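Type IV pilus assembly protein PilC (Thermus thermophilus, PDB 2WHN) is an inner-membrane component of the type IV pilus machinery, represented here by its N-terminal domain, that probably controls pilus assembly and disassembly and interacts with the ATPase PilB. Local coordinates at residues F18-A23 with F102-L107; I38-T43 with I51-R56; G62-E67 with A85-G90. All blocks are in the same frame, centred on the assembly; numbering follows the deposited sequence.

Contact 1 (F18-A23 with F102-L107); sequences FSRQLA and FLEKEL
R20 on helix 12-28 grips E104 on helix 92-109 side-on, through NE and NH2 rather than through its two terminal nitrogens. NE of R20 donates to OE2 of E104 at 2.8 Å, and NH2 of R20 donates to OE1 of E104 at 2.9 Å. Both bonds are nearly straight. Each carboxylate oxygen is met on its syn side and lies close to the guanidinium plane, although the two flat groups are turned 28° against each other. R20 reaches this pose with CG anti to the backbone N (chi1 -178°) and bends at chi2 and chi3, which fold the chain back so that OE2 of E104 also rests 3.5 Å from CG of R20. This polar end is the partly exposed side of the contact. The buried side is formed by S19 and L103, where CD1 of L103 approaches OG of S19 to 3.5 Å. That hydroxyl is hydrogen-bonded to the carbonyl of L15 and to the hydroxyl of Y79, while L103 packs on L12, L15 and Y79. R20 has further partners on helix 92-109: NH1 forms a salt bridge with D97 and NH2 a hydrogen bond with S101. The carboxylates of E104 and D97 offset the positive charge of R20, and bonds on NE, NH1 and NH2 should hold its guanidinium against rotation, tying helices 12-28 and 92-109 together by directed, charge-assisted bonds.

Contact 2 (I38-T43 with I51-R56); sequences ILERQT and ILKQVR
E40 sets one carboxylate oxygen, OE2, over a face of the R56 guanidinium instead of meeting its edge. OE2 of E40 sits above the centre of that group, 3.5 Å from NE of R56, and the two planes are inclined by 49°. No N-H of R56 points at this oxygen, so the salt bridge is a matter of charge alone. OE1 of E40 settles instead against aliphatic carbon, 3.4 Å from CD of R56 and 3.6 Å from CG of K53. The E40 side chain crosses both of these chains at about a right angle. Its CG stands between the backbone N and the carbonyl carbon (chi1 86°), and from there the chain runs extended toward helix 46-60. K53 contributes its stem, its NZ remaining 6.2 Å from OE1 of E40. T43 and L52 also cross nearly perpendicularly, with CD1 of L52 3.3 Å from OG1 of T43. OG1 of T43 donates to O of L39 at 2.7 Å from above the carbonyl plane. Q42 N reaches the same oxygen from the opposite face, closing the type I turn L39-Q42, and two bonds thus hold the carbonyl where the chain turns. The contact joins this turn and the residue after it to helix 46-60 at the surface; L39 and L52 also pack on F18 of helix 12-28, and R56 touches L33, L36 and A37 of helix 32-39.

Contact 3 (G62-E67 with A85-G90); sequences GMAFSE and AGETSG
The first turn of helix 65-70 receives a carboxylate from helix 77-89: E87 reaches across to the backbone and side chain of S66. The N-H of S66 is directed at OE2 of E87, but the modelled separation of 2.3 Å between S66 N and E87 OE2 is too short to be taken literally, so the detail of this bond is doubtful. OG of S66 lies 3.0 Å from OE1 of E87 and as near to OE2, weakly bonded. The hydroxyl faces both carboxylate oxygens because chi1 of 57° places it between the backbone N and the carbonyl carbon of S66. A64 is the N-cap residue of this short helix, and an alanine there has no side-chain acceptor to offer; the carboxylate of E87, from another helix, supplies one to the first turn. Its negative charge would suit the positive end of the helix dipole. E87 extends beyond CG to reach this end, and OE1 also forms a salt bridge with R84, one turn back along helix 77-89. CB of A64 closes in on the carboxylate, 4.0 Å from OE1 of E87. Ahead of this N-terminus, a Schellman motif with positive phi at G62 ends helix 46-60. S66 also packs on V80 and V83, while the ring of F65 leads away from E87 toward V55 and V59.

Contacts 2 and 3 follow each other along the chain, and both are nested within the loop closed by contact 1, which brings helices 12-28 and 92-109 together. The contact centres lie about 16 Å (1 and 2), 19 Å (1 and 3) and 17 Å (2 and 3) apart, so each polar cluster is separate, yet apolar side chains bridge all three. F18 of contact 1 meets both segments of contact 2: its CE1 is 3.6 Å from CD1 of L39 and 3.6 Å from CD2 of L52. F65 of contact 3 is the other bridge, with CZ 3.9 Å from CD2 of L22 and CE1 3.8 Å from CG1 of V55.

Contact 1 (F18-A23 with F102-L107)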
ATOM      1  N   PHE A  18      -1.062  -5.102   4.180  1.00 26.66           N
ATOM      2  CA  PHE A  18      -0.161  -4.479   3.214  1.00 25.72           C
ATOM      3  C   PHE A  18       0.757  -3.450   3.867  1.00 25.73           C
ATOM      4  O   PHE A  18       1.966  -3.441   3.628  1.00 25.49           O
ATOM      5  CB  PHE A  18      -0.945  -3.804   2.091  1.00 25.35           C
ATOM      6  CG  PHE A  18      -0.121  -2.840   1.277  1.00 25.79           C
ATOM      7  CD1 PHE A  18       0.777  -3.303   0.334  1.00 26.65           C
ATOM      8  CD2 PHE A  18      -0.241  -1.476   1.464  1.00 25.01           C
ATOM      9  CE1 PHE A  18       1.542  -2.422  -0.411  1.00 29.40           C
ATOM     10  CE2 PHE A  18       0.511  -0.590   0.718  1.00 29.40           C
ATOM     11  CZ  PHE A  18       1.411  -1.061  -0.215  1.00 27.56           C
ATOM     12  N   SER A  19       0.164  -2.542   4.639  1.00 25.63           N
ATOM     13  CA  SER A  19       0.896  -1.432   5.244  1.00 24.54           C
ATOM     14  C   SER A  19       1.937  -1.926   6.248  1.00 24.30           C
ATOM     15  O   SER A  19       3.049  -1.408   6.302  1.00 23.78           O
ATOM     16  CB  SER A  19      -0.070  -0.455   5.928  1.00 25.23           C
ATOM     17  OG  SER A  19      -0.982   0.113   4.999  1.00 26.79           O
ATOM     18  N   ARG A  20       1.559  -2.911   7.060  1.00 24.08           N
ATOM     19  CA  ARG A  20       2.493  -3.537   7.993  1.00 23.45           C
ATOM     20  C   ARG A  20       3.656  -4.236   7.272  1.00 23.66           C
ATOM     21  O   ARG A  20       4.823  -4.067   7.637  1.00 22.79           O
ATOM     22  CB  ARG A  20       1.759  -4.524   8.904  1.00 23.25           C
ATOM     23  CG  ARG A  20       2.660  -5.192   9.934  1.00 23.64           C
ATOM     24  CD  ARG A  20       3.509  -4.150  10.658  1.00 23.79           C
ATOM     25  NE  ARG A  20       2.689  -3.298  11.514  1.00 24.38           N
ATOM     26  CZ  ARG A  20       3.101  -2.153  12.052  1.00 25.42           C
ATOM     27  NH1 ARG A  20       4.335  -1.710  11.824  1.00 18.22           N
ATOM     28  NH2 ARG A  20       2.278  -1.451  12.822  1.00 23.23           N
ATOM     29  N   GLN A  21       3.331  -5.029   6.257  1.00 24.20           N
ATOM     30  CA  GLN A  21       4.345  -5.722   5.466  1.00 24.39           C
ATOM     31  C   GLN A  21       5.375  -4.755   4.902  1.00 24.87           C
ATOM     32  O   GLN A  21       6.583  -4.988   4.998  1.00 23.28           O
ATOM     33  CB  GLN A  21       3.693  -6.496   4.322  1.00 24.91           C
ATOM     34  CG  GLN A  21       2.906  -7.722   4.766  1.00 24.52           C
ATOM     35  CD  GLN A  21       2.078  -8.309   3.642  1.00 28.45           C
ATOM     36  OE1 GLN A  21       1.703  -7.608   2.701  1.00 28.79           O
ATOM     37  NE2 GLN A  21       1.818  -9.610   3.715  1.00 29.81           N
ATOM     38  N   LEU A  22       4.888  -3.691   4.271  1.00 24.25           N
ATOM     39  CA  LEU A  22       5.765  -2.708   3.663  1.00 24.56           C
ATOM     40  C   LEU A  22       6.583  -1.989   4.733  1.00 23.97           C
ATOM     41  O   LEU A  22       7.797  -1.860   4.606  1.00 24.51           O
ATOM     42  CB  LEU A  22       4.955  -1.711   2.829  1.00 24.40           C
ATOM     43  CG  LEU A  22       5.749  -0.657   2.053  1.00 25.57           C
ATOM     44  CD1 LEU A  22       6.795  -1.310   1.144  1.00 22.68           C
ATOM     45  CD2 LEU A  22       4.821   0.250   1.251  1.00 22.51           C
ATOM     46  N   ALA A  23       5.916  -1.563   5.806  1.00 23.76           N
ATOM     47  CA  ALA A  23       6.590  -0.989   6.970  1.00 23.46           C
ATOM     48  C   ALA A  23       7.754  -1.864   7.423  1.00 22.42           C
ATOM     49  O   ALA A  23       8.833  -1.367   7.749  1.00 22.11           O
ATOM     50  CB  ALA A  23       5.597  -0.816   8.124  1.00 22.67           C
ATOM     51  N   PHE A 102      -1.875   2.731  12.997  1.00 33.02           N
ATOM     52  CA  PHE A 102      -3.165   3.392  12.935  1.00 33.07           C
ATOM     53  C   PHE A 102      -4.240   2.451  12.392  1.00 32.96           C
ATOM     54  O   PHE A 102      -5.340   2.361  12.946  1.00 33.35           O
ATOM     55  CB  PHE A 102      -3.069   4.640  12.058  1.00 33.22           C
ATOM     56  CG  PHE A 102      -4.364   5.377  11.915  1.00 35.12           C
ATOM     57  CD1 PHE A 102      -4.765   6.290  12.876  1.00 35.47           C
ATOM     58  CD2 PHE A 102      -5.194   5.140  10.833  1.00 35.84           C
ATOM     59  CE1 PHE A 102      -5.970   6.959  12.757  1.00 36.01           C
ATOM     60  CE2 PHE A 102      -6.397   5.810  10.704  1.00 35.83           C
ATOM     61  CZ  PHE A 102      -6.789   6.715  11.670  1.00 36.22           C
ATOM     62  N   LEU A 103      -3.917   1.748  11.311  1.00 31.60           N
ATOM     63  CA  LEU A 103      -4.898   0.917  10.620  1.00 30.81           C
ATOM     64  C   LEU A 103      -5.203  -0.350  11.412  1.00 31.05           C
ATOM     65  O   LEU A 103      -6.363  -0.761  11.525  1.00 30.69           O
ATOM     66  CB  LEU A 103      -4.408   0.564   9.218  1.00 30.46           C
ATOM     67  CG  LEU A 103      -4.438   1.716   8.213  1.00 30.50           C
ATOM     68  CD1 LEU A 103      -3.631   1.385   6.961  1.00 30.42           C
ATOM     69  CD2 LEU A 103      -5.876   2.073   7.856  1.00 30.93           C
ATOM     70  N   GLU A 104      -4.165  -0.933  12.003  1.00 30.57           N
ATOM     71  CA  GLU A 104      -4.325  -2.111  12.844  1.00 31.82           C
ATOM     72  C   GLU A 104      -5.269  -1.834  14.008  1.00 31.97           C
ATOM     73  O   GLU A 104      -6.053  -2.691  14.395  1.00 31.74           O
ATOM     74  CB  GLU A 104      -2.973  -2.582  13.376  1.00 31.44           C
ATOM     75  CG  GLU A 104      -2.234  -3.513  12.441  1.00 32.08           C
ATOM     76  CD  GLU A 104      -0.735  -3.437  12.628  1.00 35.05           C
ATOM     77  OE1 GLU A 104      -0.287  -2.699  13.535  1.00 36.04           O
ATOM     78  OE2 GLU A 104      -0.008  -4.132  11.887  1.00 34.67           O
ATOM     79  N   LYS A 105      -5.179  -0.635  14.569  1.00 32.96           N
ATOM     80  CA  LYS A 105      -6.014  -0.270  15.707  1.00 34.18           C
ATOM     81  C   LYS A 105      -7.439   0.069  15.280  1.00 34.03           C
ATOM     82  O   LYS A 105      -8.401  -0.304  15.949  1.00 34.47           O
ATOM     83  CB  LYS A 105      -5.384   0.882  16.491  1.00 34.90           C
ATOM     84  CG  LYS A 105      -4.235   0.448  17.394  1.00 37.22           C
ATOM     85  CD  LYS A 105      -3.634   1.629  18.148  1.00 42.07           C
ATOM     86  CE  LYS A 105      -2.513   2.283  17.350  1.00 42.54           C
ATOM     87  NZ  LYS A 105      -2.190   3.642  17.873  1.00 45.54           N
ATOM     88  N   GLU A 106      -7.573   0.754  14.148  1.00 34.42           N
ATOM     89  CA  GLU A 106      -8.876   0.953  13.522  1.00 34.82           C
ATOM     90  C   GLU A 106      -9.538  -0.399  13.282  1.00 34.82           C
ATOM     91  O   GLU A 106     -10.711  -0.594  13.593  1.00 35.31           O
ATOM     92  CB  GLU A 106      -8.725   1.708  12.196  1.00 35.39           C
ATOM     93  CG  GLU A 106      -9.909   2.606  11.844  1.00 38.28           C
ATOM     94  CD  GLU A 106     -10.050   2.844  10.347  1.00 40.74           C
ATOM     95  OE1 GLU A 106      -9.041   3.186   9.694  1.00 41.15           O
ATOM     96  OE2 GLU A 106     -11.178   2.704   9.827  1.00 41.81           O
ATOM     97  N   LEU A 107      -8.761  -1.345  12.766  1.00 35.01           N
ATOM     98  CA  LEU A 107      -9.258  -2.685  12.483  1.00 35.22           C
ATOM     99  C   LEU A 107      -9.828  -3.366  13.725  1.00 35.76           C
ATOM    100  O   LEU A 107     -10.934  -3.905  13.694  1.00 34.85           O
ATOM    101  CB  LEU A 107      -8.148  -3.546  11.879  1.00 34.93           C
ATOM    102  CG  LEU A 107      -8.539  -4.958  11.441  1.00 35.58           C
ATOM    103  CD1 LEU A 107      -9.660  -4.911  10.412  1.00 34.05           C
ATOM    104  CD2 LEU A 107      -7.326  -5.699  10.889  1.00 34.69           C
TER

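Contact 2 (I38-T43 with I51-R56)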
ATOM      1  N   ILE A  38       7.930  -8.420  -3.448  1.00 28.75           N
ATOM      2  CA  ILE A  38       7.656  -9.470  -2.473  1.00 29.78           C
ATOM      3  C   ILE A  38       6.190  -9.429  -2.063  1.00 30.99           C
ATOM      4  O   ILE A  38       5.533 -10.470  -1.972  1.00 31.30           O
ATOM      5  CB  ILE A  38       8.532  -9.306  -1.214  1.00 29.46           C
ATOM      6  CG1 ILE A  38       9.983  -9.684  -1.516  1.00 28.71           C
ATOM      7  CG2 ILE A  38       7.973 -10.127  -0.057  1.00 29.31           C
ATOM      8  CD1 ILE A  38      10.997  -8.824  -0.782  1.00 27.77           C
ATOM      9  N   LEU A  39       5.684  -8.216  -1.848  1.00 31.61           N
ATOM     10  CA  LEU A  39       4.311  -8.004  -1.406  1.00 33.42           C
ATOM     11  C   LEU A  39       3.302  -8.451  -2.449  1.00 33.68           C
ATOM     12  O   LEU A  39       2.245  -8.984  -2.112  1.00 33.88           O
ATOM     13  CB  LEU A  39       4.073  -6.526  -1.079  1.00 33.48           C
ATOM     14  CG  LEU A  39       4.485  -6.133   0.331  1.00 34.44           C
ATOM     15  CD1 LEU A  39       4.061  -4.712   0.643  1.00 35.77           C
ATOM     16  CD2 LEU A  39       3.901  -7.123   1.331  1.00 36.19           C
ATOM     17  N   GLU A  40       3.594  -8.139  -3.707  1.00 34.33           N
ATOM     18  CA  GLU A  40       2.690  -8.437  -4.809  1.00 34.60           C
ATOM     19  C   GLU A  40       2.529  -9.942  -4.984  1.00 34.43           C
ATOM     20  O   GLU A  40       1.655 -10.399  -5.718  1.00 35.42           O
ATOM     21  CB  GLU A  40       3.200  -7.810  -6.110  1.00 34.86           C
ATOM     22  CG  GLU A  40       4.206  -8.672  -6.861  1.00 35.62           C
ATOM     23  CD  GLU A  40       4.686  -8.030  -8.152  1.00 37.56           C
ATOM     24  OE1 GLU A  40       4.055  -7.055  -8.610  1.00 37.22           O
ATOM     25  OE2 GLU A  40       5.692  -8.515  -8.719  1.00 39.45           O
ATOM     26  N   ARG A  41       3.384 -10.708  -4.316  1.00 34.02           N
ATOM     27  CA  ARG A  41       3.297 -12.163  -4.367  1.00 33.49           C
ATOM     28  C   ARG A  41       2.630 -12.728  -3.119  1.00 32.44           C
ATOM     29  O   ARG A  41       2.187 -13.873  -3.116  1.00 32.26           O
ATOM     30  CB  ARG A  41       4.681 -12.789  -4.559  1.00 33.73           C
ATOM     31  CG  ARG A  41       5.158 -12.806  -6.002  1.00 35.95           C
ATOM     32  CD  ARG A  41       6.344 -13.741  -6.188  1.00 39.52           C
ATOM     33  NE  ARG A  41       7.480 -13.350  -5.358  1.00 42.35           N
ATOM     34  CZ  ARG A  41       8.258 -12.302  -5.605  1.00 43.63           C
ATOM     35  NH1 ARG A  41       8.025 -11.534  -6.660  1.00 44.37           N
ATOM     36  NH2 ARG A  41       9.270 -12.018  -4.794  1.00 44.07           N
ATOM     37  N   GLN A  42       2.548 -11.922  -2.064  1.00 30.97           N
ATOM     38  CA  GLN A  42       2.012 -12.396  -0.790  1.00 30.51           C
ATOM     39  C   GLN A  42       0.728 -11.673  -0.385  1.00 30.45           C
ATOM     40  O   GLN A  42       0.360 -11.656   0.790  1.00 31.55           O
ATOM     41  CB  GLN A  42       3.061 -12.285   0.320  1.00 30.04           C
ATOM     42  CG  GLN A  42       4.411 -12.882  -0.048  1.00 30.79           C
ATOM     43  CD  GLN A  42       5.303 -13.121   1.158  1.00 32.21           C
ATOM     44  OE1 GLN A  42       4.823 -13.249   2.283  1.00 33.76           O
ATOM     45  NE2 GLN A  42       6.609 -13.207   0.922  1.00 31.33           N
ATOM     46  N   THR A  43       0.050 -11.076  -1.358  1.00 29.02           N
ATOM     47  CA  THR A  43      -1.215 -10.398  -1.099  1.00 28.57           C
ATOM     48  C   THR A  43      -2.406 -11.310  -1.409  1.00 28.51           C
ATOM     49  O   THR A  43      -2.480 -11.901  -2.485  1.00 27.55           O
ATOM     50  CB  THR A  43      -1.321  -9.103  -1.917  1.00 28.40           C
ATOM     51  OG1 THR A  43      -0.256  -8.219  -1.543  1.00 28.99           O
ATOM     52  CG2 THR A  43      -2.656  -8.419  -1.666  1.00 27.47           C
ATOM     53  N   ILE A  51      -4.096  -4.452  -8.084  1.00 34.35           N
ATOM     54  CA  ILE A  51      -3.795  -3.061  -7.765  1.00 34.35           C
ATOM     55  C   ILE A  51      -2.301  -2.878  -7.533  1.00 34.35           C
ATOM     56  O   ILE A  51      -1.692  -1.926  -8.024  1.00 34.00           O
ATOM     57  CB  ILE A  51      -4.530  -2.614  -6.485  1.00 34.72           C
ATOM     58  CG1 ILE A  51      -6.046  -2.612  -6.702  1.00 35.78           C
ATOM     59  CG2 ILE A  51      -4.043  -1.249  -6.043  1.00 33.61           C
ATOM     60  CD1 ILE A  51      -6.531  -1.469  -7.546  1.00 36.95           C
ATOM     61  N   LEU A  52      -1.726  -3.774  -6.742  1.00 34.50           N
ATOM     62  CA  LEU A  52      -0.342  -3.627  -6.312  1.00 34.70           C
ATOM     63  C   LEU A  52       0.634  -3.915  -7.445  1.00 34.85           C
ATOM     64  O   LEU A  52       1.691  -3.295  -7.528  1.00 35.53           O
ATOM     65  CB  LEU A  52      -0.052  -4.521  -5.109  1.00 33.75           C
ATOM     66  CG  LEU A  52      -0.835  -4.141  -3.851  1.00 32.49           C
ATOM     67  CD1 LEU A  52      -0.573  -5.142  -2.738  1.00 30.34           C
ATOM     68  CD2 LEU A  52      -0.479  -2.720  -3.409  1.00 30.87           C
ATOM     69  N   LYS A  53       0.266  -4.829  -8.336  1.00 34.92           N
ATOM     70  CA  LYS A  53       1.062  -5.063  -9.542  1.00 35.60           C
ATOM     71  C   LYS A  53       1.104  -3.818 -10.424  1.00 35.25           C
ATOM     72  O   LYS A  53       2.131  -3.504 -11.028  1.00 35.67           O
ATOM     73  CB  LYS A  53       0.526  -6.263 -10.329  1.00 35.42           C
ATOM     74  CG  LYS A  53       0.595  -7.569  -9.557  1.00 37.97           C
ATOM     75  CD  LYS A  53       0.088  -8.753 -10.371  1.00 41.26           C
ATOM     76  CE  LYS A  53       0.041 -10.007  -9.509  1.00 42.18           C
ATOM     77  NZ  LYS A  53      -0.242 -11.237 -10.298  1.00 43.86           N
ATOM     78  N   GLN A  54      -0.011  -3.102 -10.487  1.00 34.84           N
ATOM     79  CA  GLN A  54      -0.055  -1.860 -11.248  1.00 34.69           C
ATOM     80  C   GLN A  54       0.761  -0.765 -10.558  1.00 33.79           C
ATOM     81  O   GLN A  54       1.428   0.029 -11.217  1.00 33.80           O
ATOM     82  CB  GLN A  54      -1.499  -1.405 -11.463  1.00 34.53           C
ATOM     83  CG  GLN A  54      -1.618  -0.070 -12.178  1.00 37.32           C
ATOM     84  CD  GLN A  54      -1.168  -0.143 -13.623  1.00 41.86           C
ATOM     85  OE1 GLN A  54      -1.727  -0.896 -14.420  1.00 42.09           O
ATOM     86  NE2 GLN A  54      -0.148   0.641 -13.969  1.00 43.14           N
ATOM     87  N   VAL A  55       0.729  -0.742  -9.231  1.00 32.93           N
ATOM     88  CA  VAL A  55       1.515   0.233  -8.476  1.00 32.36           C
ATOM     89  C   VAL A  55       3.009   0.004  -8.676  1.00 32.45           C
ATOM     90  O   VAL A  55       3.771   0.951  -8.894  1.00 32.38           O
ATOM     91  CB  VAL A  55       1.193   0.191  -6.971  1.00 32.26           C
ATOM     92  CG1 VAL A  55       2.176   1.066  -6.191  1.00 31.19           C
ATOM     93  CG2 VAL A  55      -0.241   0.642  -6.725  1.00 30.40           C
ATOM     94  N   ARG A  56       3.422  -1.256  -8.600  1.00 32.32           N
ATOM     95  CA  ARG A  56       4.829  -1.608  -8.761  1.00 32.93           C
ATOM     96  C   ARG A  56       5.315  -1.334 -10.183  1.00 32.30           C
ATOM     97  O   ARG A  56       6.436  -0.875 -10.388  1.00 31.85           O
ATOM     98  CB  ARG A  56       5.058  -3.080  -8.408  1.00 32.93           C
ATOM     99  CG  ARG A  56       6.478  -3.559  -8.663  1.00 35.35           C
ATOM    100  CD  ARG A  56       6.684  -4.959  -8.116  1.00 41.52           C
ATOM    101  NE  ARG A  56       7.740  -5.678  -8.821  1.00 47.25           N
ATOM    102  CZ  ARG A  56       7.677  -6.032 -10.102  1.00 49.35           C
ATOM    103  NH1 ARG A  56       6.623  -5.701 -10.834  1.00 49.15           N
ATOM    104  NH2 ARG A  56       8.678  -6.710 -10.653  1.00 50.67           N
TER

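Contact 3 (G62-E67 with A85-G90)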
ATOM      1  N   GLY A  62       9.244   4.754 -13.180  1.00 26.60           N
ATOM      2  CA  GLY A  62       9.762   6.064 -12.795  1.00 27.15           C
ATOM      3  C   GLY A  62       8.729   7.032 -12.243  1.00 27.67           C
ATOM      4  O   GLY A  62       9.054   8.176 -11.914  1.00 27.12           O
ATOM      5  N   MET A  63       7.481   6.584 -12.147  1.00 28.02           N
ATOM      6  CA  MET A  63       6.428   7.387 -11.526  1.00 28.72           C
ATOM      7  C   MET A  63       6.597   7.382 -10.011  1.00 29.03           C
ATOM      8  O   MET A  63       7.149   6.435  -9.439  1.00 28.59           O
ATOM      9  CB  MET A  63       5.044   6.846 -11.910  1.00 29.34           C
ATOM     10  CG  MET A  63       3.886   7.489 -11.158  1.00 31.85           C
ATOM     11  SD  MET A  63       2.284   6.801 -11.632  1.00 38.31           S
ATOM     12  CE  MET A  63       2.472   6.725 -13.419  1.00 32.99           C
ATOM     13  N   ALA A  64       6.150   8.454  -9.365  1.00 27.87           N
ATOM     14  CA  ALA A  64       6.264   8.569  -7.919  1.00 27.77           C
ATOM     15  C   ALA A  64       5.345   7.571  -7.221  1.00 27.65           C
ATOM     16  O   ALA A  64       4.281   7.225  -7.740  1.00 27.93           O
ATOM     17  CB  ALA A  64       5.952   9.992  -7.474  1.00 27.04           C
ATOM     18  N   PHE A  65       5.776   7.093  -6.056  1.00 27.10           N
ATOM     19  CA  PHE A  65       5.016   6.104  -5.294  1.00 27.03           C
ATOM     20  C   PHE A  65       3.642   6.657  -4.917  1.00 26.81           C
ATOM     21  O   PHE A  65       2.619   5.987  -5.097  1.00 26.88           O
ATOM     22  CB  PHE A  65       5.795   5.690  -4.035  1.00 25.84           C
ATOM     23  CG  PHE A  65       5.140   4.594  -3.240  1.00 26.27           C
ATOM     24  CD1 PHE A  65       4.445   3.573  -3.871  1.00 25.59           C
ATOM     25  CD2 PHE A  65       5.267   4.558  -1.859  1.00 26.34           C
ATOM     26  CE1 PHE A  65       3.862   2.550  -3.135  1.00 26.71           C
ATOM     27  CE2 PHE A  65       4.687   3.543  -1.116  1.00 26.37           C
ATOM     28  CZ  PHE A  65       3.981   2.538  -1.753  1.00 25.34           C
ATOM     29  N   SER A  66       3.622   7.892  -4.427  1.00 26.31           N
ATOM     30  CA  SER A  66       2.377   8.539  -4.029  1.00 26.91           C
ATOM     31  C   SER A  66       1.393   8.694  -5.185  1.00 27.09           C
ATOM     32  O   SER A  66       0.190   8.520  -5.001  1.00 27.97           O
ATOM     33  CB  SER A  66       2.655   9.898  -3.390  1.00 26.78           C
ATOM     34  OG  SER A  66       3.393  10.715  -4.271  1.00 27.49           O
ATOM     35  N   GLU A  67       1.896   9.013  -6.375  1.00 27.49           N
ATOM     36  CA  GLU A  67       1.021   9.123  -7.542  1.00 27.50           C
ATOM     37  C   GLU A  67       0.509   7.754  -7.990  1.00 27.88           C
ATOM     38  O   GLU A  67      -0.645   7.620  -8.394  1.00 27.11           O
ATOM     39  CB  GLU A  67       1.703   9.845  -8.710  1.00 27.87           C
ATOM     40  CG  GLU A  67       0.860   9.821  -9.990  1.00 29.22           C
ATOM     41  CD  GLU A  67       1.375  10.753 -11.075  1.00 31.41           C
ATOM     42  OE1 GLU A  67       2.587  11.047 -11.091  1.00 31.31           O
ATOM     43  OE2 GLU A  67       0.565  11.172 -11.933  1.00 33.37           O
ATOM     44  N   ALA A  85       4.887  12.873   1.643  1.00 32.72           N
ATOM     45  CA  ALA A  85       5.861  13.505   2.531  1.00 32.76           C
ATOM     46  C   ALA A  85       7.052  12.573   2.767  1.00 32.88           C
ATOM     47  O   ALA A  85       8.197  13.015   2.822  1.00 32.49           O
ATOM     48  CB  ALA A  85       5.214  13.891   3.854  1.00 32.63           C
ATOM     49  N   GLY A  86       6.773  11.278   2.858  1.00 33.47           N
ATOM     50  CA  GLY A  86       7.817  10.275   3.068  1.00 34.59           C
ATOM     51  C   GLY A  86       8.796  10.155   1.914  1.00 35.08           C
ATOM     52  O   GLY A  86       9.994   9.972   2.127  1.00 35.77           O
ATOM     53  N   GLU A  87       8.288  10.246   0.690  1.00 36.09           N
ATOM     54  CA  GLU A  87       9.139  10.184  -0.499  1.00 37.08           C
ATOM     55  C   GLU A  87      10.224  11.248  -0.459  1.00 36.85           C
ATOM     56  O   GLU A  87      11.344  11.019  -0.917  1.00 37.16           O
ATOM     57  CB  GLU A  87       8.313  10.370  -1.773  1.00 36.95           C
ATOM     58  CG  GLU A  87       7.186   9.382  -1.943  1.00 38.67           C
ATOM     59  CD  GLU A  87       6.294   9.733  -3.113  1.00 37.91           C
ATOM     60  OE1 GLU A  87       6.312  10.904  -3.547  1.00 37.47           O
ATOM     61  OE2 GLU A  87       5.589   8.833  -3.610  1.00 37.59           O
ATOM     62  N   THR A  88       9.868  12.429   0.038  1.00 37.07           N
ATOM     63  CA  THR A  88      10.753  13.590  -0.030  1.00 36.93           C
ATOM     64  C   THR A  88      11.644  13.715   1.201  1.00 36.44           C
ATOM     65  O   THR A  88      12.530  14.565   1.245  1.00 37.17           O
ATOM     66  CB  THR A  88       9.956  14.902  -0.195  1.00 37.34           C
ATOM     67  OG1 THR A  88       9.136  14.827  -1.369  1.00 38.54           O
ATOM     68  CG2 THR A  88      10.901  16.088  -0.320  1.00 37.84           C
ATOM     69  N   SER A  89      11.402  12.877   2.204  1.00 36.00           N
ATOM     70  CA  SER A  89      12.070  13.022   3.497  1.00 34.79           C
ATOM     71  C   SER A  89      13.006  11.857   3.782  1.00 34.66           C
ATOM     72  O   SER A  89      13.749  11.871   4.767  1.00 34.20           O
ATOM     73  CB  SER A  89      11.036  13.121   4.619  1.00 34.79           C
ATOM     74  OG  SER A  89      10.572  11.831   4.991  1.00 33.81           O
ATOM     75  N   GLY A  90      12.915  10.818   2.956  1.00 34.41           N
ATOM     76  CA  GLY A  90      13.602   9.563   3.226  1.00 34.37           C
ATOM     77  C   GLY A  90      13.169   8.926   4.534  1.00 33.88           C
ATOM     78  O   GLY A  90      13.976   8.318   5.236  1.00 34.18           O
TER